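Local coordinates for protein phosphodiesterase (Salpingoeca rosetta, PDB 7CJ3) that belongs to the rhodopsin-like membrane proteins and holds retinal within a bundle of transmembrane helices, at residues B[25-28]-B[29-33]; B[65-68]-B[69-73]; B[106-109]-B[110-114]; B[161-164]-B[165-169]; B[189-192]-B[193-197]. One frame throughout, in Å; residues are numbered along the deposited sequence.

Interaction 1 (B[25-28]-B[29-33]); sequences GIFM and IIVWL
The Phe-27 ring carries Val-31 over one face. The methyl CG2 of Val-31 stands 3.8 Å from the ring centroid, 17° off the ring normal and shifted toward the rim. This is a CH-pi contact, and its nearest ring atom is CZ of Phe-27, 3.7 Å from Val-31 CG2. With CG anti to the backbone N (chi1 178°), the Phe-27 ring lies where this methyl of the next turn can sit on it. The two side chains cross at a slant. A bound (2R)-2,3-dihydroxypropyl (9Z)-octadec-9-enoate also touches Phe-27.

Two isoleucine pairs pack nearby. Ile-26 sends CD1 to Ile-29 CD1 at 3.8 Å. Its other branch, CG2, reaches Ile-30 CD1 at 4.0 Å. One side chain thus serves both later neighbours. The amides of Ile-29, Ile-30, Val-31 and Trp-32 bond to the carbonyls of Gly-25, Ile-26, Phe-27 and Met-28 in turn.

Met-28 and Trp-32 pack on helices 86-111 and 128-149. Trp-32 NE1 makes a weak hydrogen bond to Ser-105 OG. The i to i+4 bonds are those of an alpha-helix, and the apolar surface suits a transmembrane one: helix 17-41, which packs against helices of the rhodopsin-like bundle.

Interaction 2 (B[65-68]-B[69-73]); sequences TSVA and FAFAT. With OLC ((2R)-2,3-dihydroxypropyl (9Z)-octadec-9-enoate), chain L; OLC ((2R)-2,3-dihydroxypropyl (9Z)-octadec-9-enoate), chain D.
Phe-69 and Phe-71 both hold CG beside the backbone N, at chi1 -83° and -79°, and this turns each ring back toward the residue one turn earlier. Thr-65 CG2 and Val-67 CG1, each anti to its own N, meet the rings of Phe-69 and Phe-71 in that order. In both pairs the two side chains run side by side and point the same way.

Thr-65 CG2 lies 3.7 Å from Phe-69 CE2. Val-67 CG1 is 3.8 Å from Phe-71 CE2, at the edge of the ring and in its plane. The same Val-67 CG1 touches the end carbon C18 of one (2R)-2,3-dihydroxypropyl (9Z)-octadec-9-enoate at 3.6 Å. A second molecule of it runs past Thr-65, and its C17 is 3.8 Å from Ala-68 CB.

Regular i to i+4 backbone bonds join the segments, from Phe-69 N to Thr-65 O through to Ala-72 N to Ala-68 O. Phe-69 O takes two donors from Thr-73, its N and its OG1, both at 2.7 Å. The OG1 comes from above the carbonyl plane.

Thr-65 OG1 bonds to Phe-61 O, and Ser-66 OG to Cys-103 O on helix 86-111. Phe-69 meets Tyr-262 of helix 250-277 edge-to-face. Phe-71 makes the same kind of contact with Tyr-262 of the second subunit, so this stretch of helix 58-81 faces both its own bundle and the subunit interface.

Interaction 3 (B[106-109]-B[110-114]); sequences YLSM and ATLNL
Leu-107 and Thr-111 meet with their side chains crossed at an angle. The methyl CD1 of Leu-107 comes to 4.0 Å from CG2 of Thr-111. Leu-107 CG is anti to the backbone N (chi1 177°), and the end of the side chain bends back toward the later residue. Thr-111 OG1 sits between the backbone N and the carbonyl carbon (chi1 48°), which points the hydroxyl back at the preceding turn. There Thr-111 OG1 donates to Leu-107 O at 2.7 Å. It approaches from above the carbonyl plane, 43° out of it. Leu-107 O also takes weak bonds from the amides of Thr-111 and Ala-110.

This is the C-terminal end of helix 86-111 of the rhodopsin-like bundle, where the backbone leaves the helical path at Leu-112. Two amides converge on Ser-108 O. Leu-112 N donates at 2.8 Å, as the last i to i+4 bond across these segments. Thr-111 N donates at 3.3 Å from well above the carbonyl plane, an i to i+3 bond. The earlier bond from Ala-110 N to Tyr-106 O is 3.2 Å.

Beyond the helix end the chain folds back, and Leu-114 points toward the last turn. Its CD1 lies 4.0 Å from Ser-108 CB and 4.3 Å from Met-109 CG. Leu-114 also packs on Leu-39 and Ile-40 of helix 17-41 and on Met-129 of helix 128-149. Ser-108 OG is held by Ile-104 O. Tyr-106 points away from the later segment, and its OH bonds to Asp-261 OD2.

Interaction 4 (B[161-164]-B[165-169]); sequences TADA and LLLAG. With RET (retinal), chain K.
Leu-165 and Thr-161 pack side by side on helix 153-173, a transmembrane helix that lines the retinal pocket of this rhodopsin-like fold. The side chains point the same way, and Leu-165 CD1 is 4.2 Å from Thr-161 CG2. Leu-165 N donates to Thr-161 O at 2.9 Å. Thr-161 keeps its hydroxyl for the preceding turn, where OG1 bonds to Ser-157 O.

Leu-166 comes next. Its N donates to Ala-162 O, with an N-H...O angle of 165°. CG is anti to the backbone N (chi1 -162°), and the two methyls then serve different partners. CD1 lies against Asp-163, 3.9 Å from its CA. CD2 reaches the retinal at C18, 3.6 Å away. The backbone O of Leu-166 accepts from Ser-188 OG of helix 178-207.

Leu-167 is the second pocket residue here. It has CG beside the backbone N, unlike Leu-166, and its side chain crosses that of Asp-163 at an angle. Its CD1 is 3.9 Å from Asp-163 OD1, an apolar methyl beside a carboxylate oxygen. On the retinal side, Leu-167 CD2 stands 3.6 Å from C16, a methyl on the retinal ring. Leu-167 also packs on Trp-134 and Ile-135 of helix 128-149, while Asp-163 touches Cys-138 and Leu-142 there.

Ala-168 continues the helix. Its N bonds to Ala-164 O at 3.3 Å, nearly straight, with an N-H...O angle of 173°.

Interaction 5 (B[189-192]-B[193-197]); sequences FATY and IYVML. With OLC ((2R)-2,3-dihydroxypropyl (9Z)-octadec-9-enoate), chain O; RET (retinal), chain K.
Val-195 N donates to Thr-191 O at 2.7 Å, the shortest hydrogen bond between the segments, with an N-H...O angle of 150°. It is one of four successive i to i+4 bonds in helix 178-207, a transmembrane helix of the rhodopsin-like bundle that borders the retinal.

Tyr-192 and Met-196 meet in two ways. Met-196 CG makes a CH-pi contact over one face of the tyrosine ring, 3.8 Å from its centroid and 22° off the normal. The sulfur SD, oblique to the ring and 4.6 Å from that centroid, makes a Met-aromatic contact. Met-196 is bent at chi2 and chi3, and this keeps SD close to the phenol end of the ring. Tyr-192 OH bonds to Ser-234 OG.

Ile-193 crosses Phe-189 at an angle. Its CG1 is over one face of the Phe-189 ring, and its CD1 is 3.7 Å from Phe-189 CZ. The end of Tyr-194 leads away from the preceding turn, and its OH bonds to Asp-158 OD2. Its CB is 3.7 Å from C9 of a bound (2R)-2,3-dihydroxypropyl (9Z)-octadec-9-enoate.

Helix 219-233 adds Trp-233 beside both Tyr-192 and Met-196. At the pocket, Tyr-192 CB meets the retinal methyl C18 at 3.4 Å.

From the N terminus the five contacts come in series, and none nests within or crosses another. Each is local to one helix, though interaction 3 runs past its C-terminal end, so none closes a long loop. Interaction 1, on helix 17-41, touches interaction 3 through Trp-32 and Ser-108. Interaction 2 also meets interaction 3, where helices 58-81 and 86-111 lie together. Interactions 4 and 5 form a second group, with centres about 10 Å apart. They join helices 153-173 and 178-207, and both touch the retinal. Interactions 2 and 5 lie on opposite sides of the chain's centre, about 28 Å apart between centres.

Interaction 1 (B[25-28]-B[29-33])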
# COMPACT_ATOMS: atom_id res chain seq x y z
N GLY B 25 7.97 -9.18 -19.42
CA GLY B 25 7.93 -7.83 -18.81
C GLY B 25 8.23 -6.72 -19.82
O GLY B 25 7.49 -5.72 -19.84
N ILE B 26 9.28 -6.88 -20.64
CA ILE B 26 9.68 -5.92 -21.70
C ILE B 26 8.54 -5.77 -22.73
O ILE B 26 8.19 -4.61 -23.05
CB ILE B 26 11.05 -6.29 -22.31
CG1 ILE B 26 12.22 -5.84 -21.43
CG2 ILE B 26 11.21 -5.74 -23.73
CD1 ILE B 26 11.89 -5.45 -19.99
N PHE B 27 7.98 -6.87 -23.24
CA PHE B 27 6.88 -6.79 -24.23
C PHE B 27 5.71 -6.01 -23.60
O PHE B 27 5.07 -5.17 -24.31
CB PHE B 27 6.42 -8.18 -24.69
CG PHE B 27 5.26 -8.13 -25.67
CD1 PHE B 27 5.43 -7.60 -26.94
CD2 PHE B 27 4.02 -8.66 -25.34
CE1 PHE B 27 4.38 -7.59 -27.84
CE2 PHE B 27 2.96 -8.62 -26.24
CZ PHE B 27 3.15 -8.08 -27.49
N MET B 28 5.44 -6.29 -22.32
CA MET B 28 4.37 -5.63 -21.52
C MET B 28 4.56 -4.11 -21.59
O MET B 28 3.63 -3.39 -22.01
CB MET B 28 4.36 -6.10 -20.06
CG MET B 28 3.77 -7.49 -19.84
SD MET B 28 4.09 -8.20 -18.19
CE MET B 28 3.09 -7.11 -17.19
N ILE B 29 5.77 -3.65 -21.26
CA ILE B 29 6.13 -2.20 -21.19
C ILE B 29 5.90 -1.54 -22.55
O ILE B 29 5.34 -0.42 -22.59
CB ILE B 29 7.57 -2.05 -20.67
CG1 ILE B 29 7.72 -2.60 -19.24
CG2 ILE B 29 8.02 -0.60 -20.76
CD1 ILE B 29 9.12 -3.12 -18.92
N ILE B 30 6.29 -2.21 -23.64
CA ILE B 30 6.20 -1.61 -25.00
C ILE B 30 4.73 -1.44 -25.39
O ILE B 30 4.38 -0.38 -25.90
CB ILE B 30 7.00 -2.39 -26.06
CG1 ILE B 30 8.50 -2.39 -25.73
CG2 ILE B 30 6.75 -1.81 -27.45
CD1 ILE B 30 9.27 -3.50 -26.40
N VAL B 31 3.90 -2.44 -25.11
CA VAL B 31 2.44 -2.39 -25.44
C VAL B 31 1.81 -1.24 -24.65
O VAL B 31 0.94 -0.50 -25.20
CB VAL B 31 1.75 -3.73 -25.13
CG1 VAL B 31 0.24 -3.62 -25.28
CG2 VAL B 31 2.31 -4.86 -25.99
N TRP B 32 2.25 -1.10 -23.40
CA TRP B 32 1.75 -0.06 -22.47
C TRP B 32 2.04 1.34 -23.04
O TRP B 32 1.08 2.10 -23.28
CB TRP B 32 2.34 -0.26 -21.08
CG TRP B 32 1.65 0.61 -20.09
CD1 TRP B 32 0.50 0.35 -19.41
CD2 TRP B 32 2.05 1.94 -19.73
NE1 TRP B 32 0.18 1.42 -18.62
CE2 TRP B 32 1.09 2.41 -18.81
CE3 TRP B 32 3.13 2.76 -20.10
CZ2 TRP B 32 1.18 3.69 -18.25
CZ3 TRP B 32 3.21 4.02 -19.53
CH2 TRP B 32 2.25 4.47 -18.63
N LEU B 33 3.32 1.63 -23.29
CA LEU B 33 3.80 2.93 -23.83
C LEU B 33 3.05 3.32 -25.10
O LEU B 33 2.64 4.49 -25.22
CB LEU B 33 5.30 2.80 -24.12
CG LEU B 33 6.21 2.79 -22.90
CD1 LEU B 33 7.60 2.29 -23.27
CD2 LEU B 33 6.25 4.18 -22.24

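Interaction 2 (B[65-68]-B[69-73])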
# COMPACT_ATOMS: atom_id res chain seq x y z
N THR B 65 -3.42 5.12 -5.19
CA THR B 65 -3.29 3.75 -5.72
C THR B 65 -1.88 3.61 -6.28
O THR B 65 -1.24 2.52 -6.10
CB THR B 65 -4.34 3.47 -6.78
OG1 THR B 65 -5.60 3.87 -6.24
CG2 THR B 65 -4.42 2.01 -7.16
N SER B 66 -1.41 4.69 -6.90
CA SER B 66 -0.13 4.67 -7.65
C SER B 66 1.01 4.45 -6.66
O SER B 66 1.82 3.51 -6.87
CB SER B 66 0.09 5.87 -8.50
OG SER B 66 1.13 5.55 -9.40
N VAL B 67 1.01 5.27 -5.62
CA VAL B 67 2.03 5.17 -4.54
C VAL B 67 2.00 3.73 -3.99
O VAL B 67 3.11 3.12 -3.84
CB VAL B 67 1.78 6.23 -3.45
CG1 VAL B 67 2.71 6.02 -2.27
CG2 VAL B 67 1.91 7.63 -4.01
N ALA B 68 0.80 3.18 -3.76
CA ALA B 68 0.65 1.84 -3.15
C ALA B 68 1.36 0.81 -4.04
O ALA B 68 2.23 0.07 -3.54
CB ALA B 68 -0.80 1.52 -2.98
N PHE B 69 1.04 0.75 -5.32
CA PHE B 69 1.71 -0.18 -6.26
C PHE B 69 3.24 0.05 -6.33
O PHE B 69 4.00 -0.91 -6.44
CB PHE B 69 1.09 -0.05 -7.65
CG PHE B 69 -0.16 -0.87 -7.78
CD1 PHE B 69 -0.07 -2.25 -7.82
CD2 PHE B 69 -1.40 -0.28 -7.86
CE1 PHE B 69 -1.22 -3.02 -7.97
CE2 PHE B 69 -2.54 -1.05 -8.02
CZ PHE B 69 -2.44 -2.41 -8.10
N ALA B 70 3.70 1.29 -6.30
CA ALA B 70 5.15 1.59 -6.24
C ALA B 70 5.79 0.77 -5.11
O ALA B 70 6.74 0.01 -5.41
CB ALA B 70 5.38 3.08 -6.09
N PHE B 71 5.28 0.90 -3.88
CA PHE B 71 5.76 0.14 -2.68
C PHE B 71 5.56 -1.36 -2.89
O PHE B 71 6.47 -2.12 -2.48
CB PHE B 71 5.10 0.64 -1.39
CG PHE B 71 5.74 1.92 -0.86
CD1 PHE B 71 6.95 1.89 -0.20
CD2 PHE B 71 5.15 3.15 -1.10
CE1 PHE B 71 7.56 3.06 0.21
CE2 PHE B 71 5.76 4.32 -0.69
CZ PHE B 71 6.96 4.28 -0.03
N ALA B 72 4.43 -1.77 -3.50
CA ALA B 72 4.15 -3.18 -3.85
C ALA B 72 5.24 -3.71 -4.77
O ALA B 72 5.64 -4.86 -4.58
CB ALA B 72 2.80 -3.32 -4.49
N THR B 73 5.69 -2.90 -5.74
CA THR B 73 6.75 -3.25 -6.72
C THR B 73 8.11 -3.33 -6.00
O THR B 73 8.90 -4.25 -6.28
CB THR B 73 6.78 -2.27 -7.90
OG1 THR B 73 5.46 -2.05 -8.39
CG2 THR B 73 7.63 -2.78 -9.04
C18 OLC L . -4.26 -0.01 -0.64
C10 OLC L . -10.00 4.61 -2.43
C9 OLC L . -10.71 4.50 -1.30
C17 OLC L . -4.39 0.83 -1.91
C11 OLC L . -8.56 5.06 -2.51
C8 OLC L . -10.04 4.82 0.02
C24 OLC L . -17.12 14.34 -0.03
C16 OLC L . -4.26 2.25 -1.51
C12 OLC L . -7.91 4.03 -3.34
C7 OLC L . -10.94 4.47 1.16
C15 OLC L . -5.52 2.66 -0.75
C13 OLC L . -6.56 3.65 -2.81
C6 OLC L . -12.26 5.22 1.04
C14 OLC L . -6.79 2.80 -1.60
C5 OLC L . -12.20 6.73 1.05
C4 OLC L . -13.02 7.21 -0.11
C3 OLC L . -13.18 8.73 -0.03
C2 OLC L . -14.08 9.17 1.11
C21 OLC L . -16.65 12.08 0.72
C1 OLC L . -15.14 10.06 0.52
C22 OLC L . -15.97 13.35 0.25
O19 OLC L . -15.53 9.81 -0.61
O25 OLC L . -16.74 15.37 -0.98
O23 OLC L . -14.96 13.80 1.23
O20 OLC L . -15.66 11.21 1.28
C18 OLC D . 0.49 4.22 -0.02
C10 OLC D . -2.09 11.50 -3.26
C9 OLC D . -1.42 12.08 -4.26
C17 OLC D . -0.78 4.94 0.36
C11 OLC D . -1.45 10.82 -2.06
C8 OLC D . -2.26 12.75 -5.34
C16 OLC D . -0.82 6.35 -0.21
C12 OLC D . -2.38 10.85 -0.82
C7 OLC D . -3.13 13.88 -4.73
C15 OLC D . -1.54 7.33 0.69
C13 OLC D . -2.60 9.48 -0.20
C6 OLC D . -3.53 15.00 -5.72
C14 OLC D . -1.35 8.76 0.26
C5 OLC D . -4.83 15.76 -5.38

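Interaction 3 (B[106-109]-B[110-114])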
# COMPACT_ATOMS: atom_id res chain seq x y z
N TYR B 106 -1.74 4.01 -13.15
CA TYR B 106 -2.50 4.83 -12.17
C TYR B 106 -1.87 6.22 -12.07
O TYR B 106 -2.65 7.19 -12.01
CB TYR B 106 -2.66 4.05 -10.87
CG TYR B 106 -3.83 3.10 -10.88
CD1 TYR B 106 -5.14 3.56 -10.83
CD2 TYR B 106 -3.64 1.72 -10.93
CE1 TYR B 106 -6.22 2.69 -10.83
CE2 TYR B 106 -4.72 0.84 -10.93
CZ TYR B 106 -6.02 1.32 -10.87
OH TYR B 106 -7.09 0.45 -10.89
N LEU B 107 -0.53 6.34 -12.09
CA LEU B 107 0.19 7.65 -12.09
C LEU B 107 -0.32 8.50 -13.25
O LEU B 107 -0.61 9.68 -13.03
CB LEU B 107 1.71 7.45 -12.19
CG LEU B 107 2.55 8.73 -12.27
CD1 LEU B 107 2.26 9.68 -11.13
CD2 LEU B 107 4.03 8.43 -12.23
N SER B 108 -0.42 7.88 -14.43
CA SER B 108 -0.90 8.45 -15.72
C SER B 108 -2.30 9.06 -15.56
O SER B 108 -2.51 10.24 -15.90
CB SER B 108 -0.85 7.37 -16.78
OG SER B 108 0.49 7.01 -17.04
N MET B 109 -3.22 8.26 -15.02
CA MET B 109 -4.64 8.63 -14.80
C MET B 109 -4.77 9.85 -13.88
O MET B 109 -5.61 10.74 -14.19
CB MET B 109 -5.40 7.41 -14.26
CG MET B 109 -5.63 6.36 -15.38
SD MET B 109 -6.46 4.86 -14.88
CE MET B 109 -7.99 5.49 -14.23
N ALA B 110 -3.92 9.95 -12.86
CA ALA B 110 -3.90 11.07 -11.88
C ALA B 110 -3.33 12.37 -12.49
O ALA B 110 -3.81 13.43 -12.06
CB ALA B 110 -3.10 10.67 -10.65
N THR B 111 -2.32 12.29 -13.37
CA THR B 111 -1.41 13.41 -13.76
C THR B 111 -1.61 13.88 -15.21
O THR B 111 -1.26 15.04 -15.48
CB THR B 111 0.09 13.09 -13.62
OG1 THR B 111 0.43 11.83 -14.22
CG2 THR B 111 0.56 13.13 -12.17
N LEU B 112 -2.04 13.00 -16.13
CA LEU B 112 -2.09 13.35 -17.58
C LEU B 112 -3.55 13.41 -18.04
O LEU B 112 -4.42 12.84 -17.36
CB LEU B 112 -1.28 12.35 -18.40
CG LEU B 112 0.16 12.11 -17.95
CD1 LEU B 112 0.77 10.92 -18.63
CD2 LEU B 112 1.00 13.34 -18.19
N ASN B 113 -3.76 14.17 -19.12
CA ASN B 113 -5.00 14.24 -19.94
C ASN B 113 -4.98 13.04 -20.90
O ASN B 113 -4.16 13.06 -21.86
CB ASN B 113 -5.13 15.56 -20.70
CG ASN B 113 -5.09 16.75 -19.77
OD1 ASN B 113 -6.02 17.00 -19.03
ND2 ASN B 113 -3.98 17.47 -19.76
N LEU B 114 -5.82 12.04 -20.61
CA LEU B 114 -5.93 10.79 -21.40
C LEU B 114 -7.32 10.71 -22.03
O LEU B 114 -8.31 10.98 -21.36
CB LEU B 114 -5.63 9.58 -20.50
CG LEU B 114 -4.24 9.55 -19.86
CD1 LEU B 114 -4.13 8.36 -18.92
CD2 LEU B 114 -3.15 9.48 -20.91

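Interaction 4 (B[161-164]-B[165-169])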
# COMPACT_ATOMS: atom_id res chain seq x y z
N THR B 161 -6.53 -15.91 -23.02
CA THR B 161 -7.19 -15.39 -24.24
C THR B 161 -8.60 -14.93 -23.86
O THR B 161 -8.92 -13.74 -24.13
CB THR B 161 -7.16 -16.41 -25.39
OG1 THR B 161 -5.78 -16.73 -25.63
CG2 THR B 161 -7.81 -15.89 -26.65
N ALA B 162 -9.39 -15.83 -23.25
CA ALA B 162 -10.79 -15.56 -22.83
C ALA B 162 -10.81 -14.33 -21.92
O ALA B 162 -11.61 -13.42 -22.18
CB ALA B 162 -11.35 -16.77 -22.13
N ASP B 163 -9.88 -14.27 -20.96
CA ASP B 163 -9.74 -13.10 -20.06
C ASP B 163 -9.55 -11.81 -20.88
O ASP B 163 -10.31 -10.83 -20.64
CB ASP B 163 -8.63 -13.34 -19.05
CG ASP B 163 -8.61 -12.31 -17.93
OD1 ASP B 163 -9.60 -11.55 -17.78
OD2 ASP B 163 -7.61 -12.27 -17.22
N ALA B 164 -8.60 -11.77 -21.82
CA ALA B 164 -8.37 -10.59 -22.68
C ALA B 164 -9.66 -10.20 -23.43
O ALA B 164 -10.02 -8.99 -23.40
CB ALA B 164 -7.24 -10.87 -23.62
N LEU B 165 -10.34 -11.17 -24.06
CA LEU B 165 -11.59 -10.92 -24.86
C LEU B 165 -12.69 -10.39 -23.94
O LEU B 165 -13.36 -9.39 -24.28
CB LEU B 165 -12.02 -12.23 -25.54
CG LEU B 165 -10.97 -12.90 -26.42
CD1 LEU B 165 -11.54 -14.08 -27.19
CD2 LEU B 165 -10.32 -11.95 -27.40
N LEU B 166 -12.86 -11.06 -22.82
CA LEU B 166 -13.68 -10.66 -21.65
C LEU B 166 -13.57 -9.16 -21.37
O LEU B 166 -14.61 -8.50 -21.28
CB LEU B 166 -13.07 -11.47 -20.51
CG LEU B 166 -13.89 -11.65 -19.24
CD1 LEU B 166 -13.34 -12.87 -18.49
CD2 LEU B 166 -13.84 -10.38 -18.39
N LEU B 167 -12.35 -8.66 -21.20
CA LEU B 167 -12.10 -7.28 -20.72
C LEU B 167 -12.52 -6.26 -21.80
O LEU B 167 -13.28 -5.32 -21.46
CB LEU B 167 -10.63 -7.15 -20.33
CG LEU B 167 -10.22 -7.88 -19.06
CD1 LEU B 167 -8.71 -7.98 -18.92
CD2 LEU B 167 -10.81 -7.20 -17.84
N ALA B 168 -12.07 -6.48 -23.04
CA ALA B 168 -12.51 -5.77 -24.27
C ALA B 168 -14.04 -5.75 -24.41
O ALA B 168 -14.58 -4.63 -24.65
CB ALA B 168 -11.88 -6.42 -25.46
N GLY B 169 -14.69 -6.92 -24.24
CA GLY B 169 -16.14 -7.03 -24.07
C GLY B 169 -16.68 -6.02 -23.05
O GLY B 169 -17.64 -5.26 -23.38
C1 RET K . -15.49 -6.35 -16.50
C2 RET K . -16.63 -6.15 -17.51
C3 RET K . -17.90 -6.74 -17.09
C4 RET K . -17.75 -8.22 -16.80
C5 RET K . -16.44 -8.62 -16.17
C6 RET K . -15.44 -7.75 -15.91
C7 RET K . -14.30 -8.21 -15.10
C8 RET K . -13.10 -7.55 -14.82
C9 RET K . -11.92 -8.09 -14.23
C10 RET K . -10.74 -7.32 -14.04
C11 RET K . -9.59 -7.65 -13.32
C12 RET K . -8.47 -6.88 -13.03
C13 RET K . -7.31 -7.28 -12.34
C14 RET K . -6.24 -6.41 -12.22
C15 RET K . -4.85 -6.80 -12.03
C16 RET K . -14.21 -6.04 -17.30
C17 RET K . -15.65 -5.29 -15.39
C18 RET K . -16.40 -10.11 -15.89
C19 RET K . -11.87 -9.51 -13.76
C20 RET K . -7.29 -8.65 -11.74

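Interaction 5 (B[189-192]-B[193-197])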
# COMPACT_ATOMS: atom_id res chain seq x y z
N PHE B 189 -19.30 -11.52 -18.66
CA PHE B 189 -19.63 -12.17 -17.36
C PHE B 189 -19.54 -13.70 -17.45
O PHE B 189 -18.92 -14.33 -16.57
CB PHE B 189 -21.01 -11.76 -16.88
CG PHE B 189 -21.30 -12.36 -15.54
CD1 PHE B 189 -20.53 -12.00 -14.44
CD2 PHE B 189 -22.24 -13.36 -15.40
CE1 PHE B 189 -20.73 -12.59 -13.21
CE2 PHE B 189 -22.44 -13.95 -14.17
CZ PHE B 189 -21.69 -13.56 -13.08
N ALA B 190 -20.13 -14.30 -18.50
CA ALA B 190 -20.21 -15.77 -18.68
C ALA B 190 -18.80 -16.35 -18.87
O ALA B 190 -18.51 -17.40 -18.33
CB ALA B 190 -21.10 -16.10 -19.85
N THR B 191 -17.96 -15.68 -19.64
CA THR B 191 -16.56 -16.10 -19.90
C THR B 191 -15.75 -16.00 -18.60
O THR B 191 -14.95 -16.92 -18.31
CB THR B 191 -15.95 -15.22 -20.98
OG1 THR B 191 -16.93 -15.07 -22.01
CG2 THR B 191 -14.66 -15.79 -21.52
N TYR B 192 -15.96 -14.92 -17.84
CA TYR B 192 -15.35 -14.73 -16.50
C TYR B 192 -15.64 -15.95 -15.61
O TYR B 192 -14.69 -16.36 -14.88
CB TYR B 192 -15.80 -13.41 -15.86
CG TYR B 192 -15.35 -13.28 -14.43
CD1 TYR B 192 -14.08 -12.82 -14.11
CD2 TYR B 192 -16.19 -13.65 -13.38
CE1 TYR B 192 -13.66 -12.71 -12.79
CE2 TYR B 192 -15.79 -13.54 -12.06
CZ TYR B 192 -14.51 -13.08 -11.76
OH TYR B 192 -14.13 -12.99 -10.46
N ILE B 193 -16.87 -16.52 -15.65
CA ILE B 193 -17.22 -17.76 -14.90
C ILE B 193 -16.37 -18.92 -15.46
O ILE B 193 -15.75 -19.66 -14.65
CB ILE B 193 -18.72 -18.11 -14.98
CG1 ILE B 193 -19.65 -16.98 -14.55
CG2 ILE B 193 -19.02 -19.37 -14.17
CD1 ILE B 193 -19.45 -16.55 -13.13
N TYR B 194 -16.38 -19.10 -16.78
CA TYR B 194 -15.60 -20.16 -17.47
C TYR B 194 -14.14 -20.08 -17.00
O TYR B 194 -13.51 -21.12 -16.71
CB TYR B 194 -15.77 -20.02 -18.99
CG TYR B 194 -14.76 -20.80 -19.79
CD1 TYR B 194 -14.99 -22.12 -20.16
CD2 TYR B 194 -13.56 -20.22 -20.16
CE1 TYR B 194 -14.04 -22.84 -20.87
CE2 TYR B 194 -12.59 -20.93 -20.84
CZ TYR B 194 -12.84 -22.25 -21.21
OH TYR B 194 -11.87 -22.92 -21.90
N VAL B 195 -13.61 -18.85 -16.93
CA VAL B 195 -12.20 -18.56 -16.57
C VAL B 195 -11.94 -18.96 -15.11
O VAL B 195 -10.94 -19.70 -14.86
CB VAL B 195 -11.88 -17.07 -16.82
CG1 VAL B 195 -10.62 -16.61 -16.09
CG2 VAL B 195 -11.77 -16.75 -18.31
N MET B 196 -12.77 -18.47 -14.18
CA MET B 196 -12.58 -18.73 -12.73
C MET B 196 -12.69 -20.23 -12.44
O MET B 196 -11.98 -20.72 -11.52
CB MET B 196 -13.60 -17.96 -11.88
CG MET B 196 -13.38 -16.44 -11.84
SD MET B 196 -11.85 -15.89 -10.99
CE MET B 196 -10.76 -15.71 -12.40
N LEU B 197 -13.53 -20.96 -13.19
CA LEU B 197 -13.80 -22.40 -12.96
C LEU B 197 -12.55 -23.19 -13.36
O LEU B 197 -12.16 -24.11 -12.58
CB LEU B 197 -15.01 -22.86 -13.78
CG LEU B 197 -16.36 -22.89 -13.04
CD1 LEU B 197 -17.51 -23.10 -14.01
CD2 LEU B 197 -16.37 -23.96 -11.94
C18 OLC O . -26.17 -14.23 -18.09
C10 OLC O . -20.13 -20.35 -18.40
C9 OLC O . -19.21 -21.31 -18.48
C17 OLC O . -26.30 -15.57 -18.80
C11 OLC O . -21.28 -20.33 -17.42
C8 OLC O . -19.22 -22.55 -17.63
C24 OLC O . -19.18 -31.24 -19.12
C16 OLC O . -24.96 -16.32 -18.76
C12 OLC O . -22.39 -19.45 -17.98
C7 OLC O . -17.97 -23.41 -17.88
C15 OLC O . -25.06 -17.80 -18.37
C13 OLC O . -22.83 -18.30 -17.08
C6 OLC O . -18.32 -24.83 -17.48
C14 OLC O . -24.37 -18.14 -17.02
C5 OLC O . -17.18 -25.66 -16.94
C4 OLC O . -16.07 -25.78 -17.96
C3 OLC O . -16.40 -26.61 -19.21
C2 OLC O . -16.79 -28.07 -18.90
C21 OLC O . -16.83 -31.55 -19.94
C1 OLC O . -16.42 -29.03 -20.03
C22 OLC O . -17.78 -31.77 -18.75
O19 OLC O . -16.46 -28.67 -21.19
O25 OLC O . -19.77 -30.51 -18.03
O23 OLC O . -17.82 -33.16 -18.38
O20 OLC O . -16.00 -30.41 -19.74
C1 RET K . -15.49 -6.35 -16.50
C2 RET K . -16.63 -6.15 -17.51
C3 RET K . -17.90 -6.74 -17.09
C4 RET K . -17.75 -8.22 -16.80
C5 RET K . -16.44 -8.62 -16.17
C6 RET K . -15.44 -7.75 -15.91
C7 RET K . -14.30 -8.21 -15.10
C8 RET K . -13.10 -7.55 -14.82
C9 RET K . -11.92 -8.09 -14.23
C10 RET K . -10.74 -7.32 -14.04
C11 RET K . -9.59 -7.65 -13.32
C12 RET K . -8.47 -6.88 -13.03
C13 RET K . -7.31 -7.28 -12.34
C14 RET K . -6.24 -6.41 -12.22
C15 RET K . -4.85 -6.80 -12.03
C16 RET K . -14.21 -6.04 -17.30
C17 RET K . -15.65 -5.29 -15.39
C18 RET K . -16.40 -10.11 -15.89
C19 RET K . -11.87 -9.51 -13.76
C20 RET K . -7.29 -8.65 -11.74